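Local coordinates for S-adenosylmethionine dependent methyltransferase (Mesorhizobium loti, PDB 3BKW), which probably transfers methyl groups from S-adenosylmethionine to a substrate not yet identified, at residues D106-A111 / H131-P136. Numbering follows the deposited sequence.
Sequences DSFDLA and HQALSP. With EDO (1,2-ethanediol), chain F.
F108 and L134 meet as a one-residue parallel bridge where the C-terminal end of helix 123-133 is tied to the start of strand 108-114. This is the helix of a beta-alpha-beta crossover in the Rossmann-like methyltransferase fold, returning the chain to strand 138-145 beside the one it left. Backbone bonds do most of the joining. A133 O, in the last turn of the helix, takes two N-H groups: S107 N at 2.9 Å, tilted 30° from the carbonyl plane, and F108 N. One residue back, D106 N gives a fairly straight bond to Q132 O. On the other side of the bridge S135 N reaches F108 O at 2.9 Å, and the CA-H of L134 approaches that same oxygen.

The apolar layer is light. L134 lays CD2 against the bend at D109, 3.7 Å from D109 C, and extends to A111 CB. The F108 ring, with A133 O at its edge, turns CD2 to A133 CB; V48 packs against it from the adjoining strand 46-50, and Y68 and L70 from strand 68-73 beyond.

Polar side chains close the outer end. D106 holds CG anti to its own N (chi1 -171°), which swings the carboxylate back across to S135. The hydroxyl OG of S135 donates to D106 OD1 across just 2.5 Å, coming from above the carboxylate, 35° out of its plane. R46 binds S135 OG as well and forms a salt bridge with D109. An alanine at S135 has no hydroxyl to give, and the D106 carboxylate would probably be freer to turn while R46 lost one of its acceptors. D109 OD1 also accepts a hydrogen bond from O1 of an ethanediol, probably from the crystallisation liquor, at 2.6 Å.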
# COMPACT_ATOMS: atom_id res chain seq x y z
N ASP A 106 -27.15 -0.98 5.58
CA ASP A 106 -27.60 -0.74 4.20
C ASP A 106 -28.22 0.67 4.01
O ASP A 106 -29.24 0.83 3.34
CB ASP A 106 -28.60 -1.88 3.87
CG ASP A 106 -29.02 -1.94 2.41
OD1 ASP A 106 -28.25 -1.53 1.53
OD2 ASP A 106 -30.14 -2.43 2.15
N SER A 107 -27.61 1.66 4.65
CA SER A 107 -28.13 3.04 4.70
C SER A 107 -27.33 4.13 4.00
O SER A 107 -27.80 5.29 3.91
CB SER A 107 -28.33 3.42 6.17
OG SER A 107 -29.38 2.64 6.70
N PHE A 108 -26.14 3.78 3.50
CA PHE A 108 -25.28 4.76 2.82
C PHE A 108 -24.66 4.20 1.56
O PHE A 108 -24.42 3.02 1.45
CB PHE A 108 -24.19 5.26 3.78
CG PHE A 108 -24.75 5.91 4.99
CD1 PHE A 108 -25.16 7.24 4.94
CD2 PHE A 108 -24.95 5.18 6.16
CE1 PHE A 108 -25.72 7.84 6.05
CE2 PHE A 108 -25.50 5.79 7.28
CZ PHE A 108 -25.89 7.12 7.22
N ASP A 109 -24.42 5.09 0.60
CA ASP A 109 -23.75 4.75 -0.65
C ASP A 109 -22.26 5.08 -0.56
O ASP A 109 -21.47 4.53 -1.31
CB ASP A 109 -24.37 5.54 -1.79
CG ASP A 109 -25.83 5.29 -1.92
OD1 ASP A 109 -26.18 4.13 -2.20
OD2 ASP A 109 -26.62 6.24 -1.72
N LEU A 110 -21.91 6.03 0.32
CA LEU A 110 -20.53 6.48 0.49
C LEU A 110 -20.26 6.80 1.94
O LEU A 110 -21.06 7.47 2.57
CB LEU A 110 -20.30 7.77 -0.34
CG LEU A 110 -18.97 8.54 -0.19
CD1 LEU A 110 -17.78 7.65 -0.57
CD2 LEU A 110 -19.01 9.84 -0.98
N ALA A 111 -19.13 6.31 2.44
CA ALA A 111 -18.60 6.69 3.74
C ALA A 111 -17.30 7.46 3.46
O ALA A 111 -16.46 7.02 2.68
CB ALA A 111 -18.36 5.49 4.63
N HIS A 131 -18.66 -1.27 6.62
CA HIS A 131 -19.04 -2.25 5.59
C HIS A 131 -20.54 -2.58 5.65
O HIS A 131 -21.21 -2.51 4.62
CB HIS A 131 -18.18 -3.52 5.68
CG HIS A 131 -18.47 -4.53 4.63
ND1 HIS A 131 -19.46 -5.48 4.76
CD2 HIS A 131 -17.90 -4.75 3.42
CE1 HIS A 131 -19.48 -6.25 3.69
NE2 HIS A 131 -18.54 -5.82 2.86
N GLN A 132 -21.06 -2.88 6.83
CA GLN A 132 -22.51 -3.22 6.95
C GLN A 132 -23.45 -2.03 6.70
O GLN A 132 -24.59 -2.23 6.28
CB GLN A 132 -22.83 -3.94 8.27
CG GLN A 132 -22.64 -3.18 9.56
CD GLN A 132 -23.79 -2.25 9.92
OE1 GLN A 132 -24.96 -2.67 9.94
NE2 GLN A 132 -23.47 -1.01 10.25
N ALA A 133 -22.97 -0.81 6.97
CA ALA A 133 -23.72 0.42 6.74
C ALA A 133 -23.83 0.77 5.26
O ALA A 133 -24.77 1.47 4.87
CB ALA A 133 -23.08 1.60 7.50
N LEU A 134 -22.88 0.30 4.45
CA LEU A 134 -22.86 0.59 3.01
C LEU A 134 -23.73 -0.39 2.24
O LEU A 134 -23.76 -1.60 2.53
CB LEU A 134 -21.43 0.54 2.46
CG LEU A 134 -20.50 1.70 2.85
CD1 LEU A 134 -19.04 1.40 2.51
CD2 LEU A 134 -20.96 2.98 2.18
N SER A 135 -24.46 0.14 1.26
CA SER A 135 -25.25 -0.70 0.36
C SER A 135 -24.30 -1.36 -0.63
O SER A 135 -23.20 -0.83 -0.86
CB SER A 135 -26.32 0.11 -0.35
OG SER A 135 -27.25 0.57 0.60
N PRO A 136 -24.68 -2.52 -1.22
CA PRO A 136 -23.81 -3.20 -2.18
C PRO A 136 -23.30 -2.25 -3.27
O PRO A 136 -24.08 -1.44 -3.77
CB PRO A 136 -24.72 -4.29 -2.75
CG PRO A 136 -25.63 -4.58 -1.63
CD PRO A 136 -25.94 -3.26 -1.03
C1 EDO F . -23.92 2.07 -3.62
O1 EDO F . -25.32 2.03 -3.42
C2 EDO F . -23.64 2.50 -5.06
O2 EDO F . -23.87 3.92 -5.22
O HOH W 1 -25.73 -3.40 2.83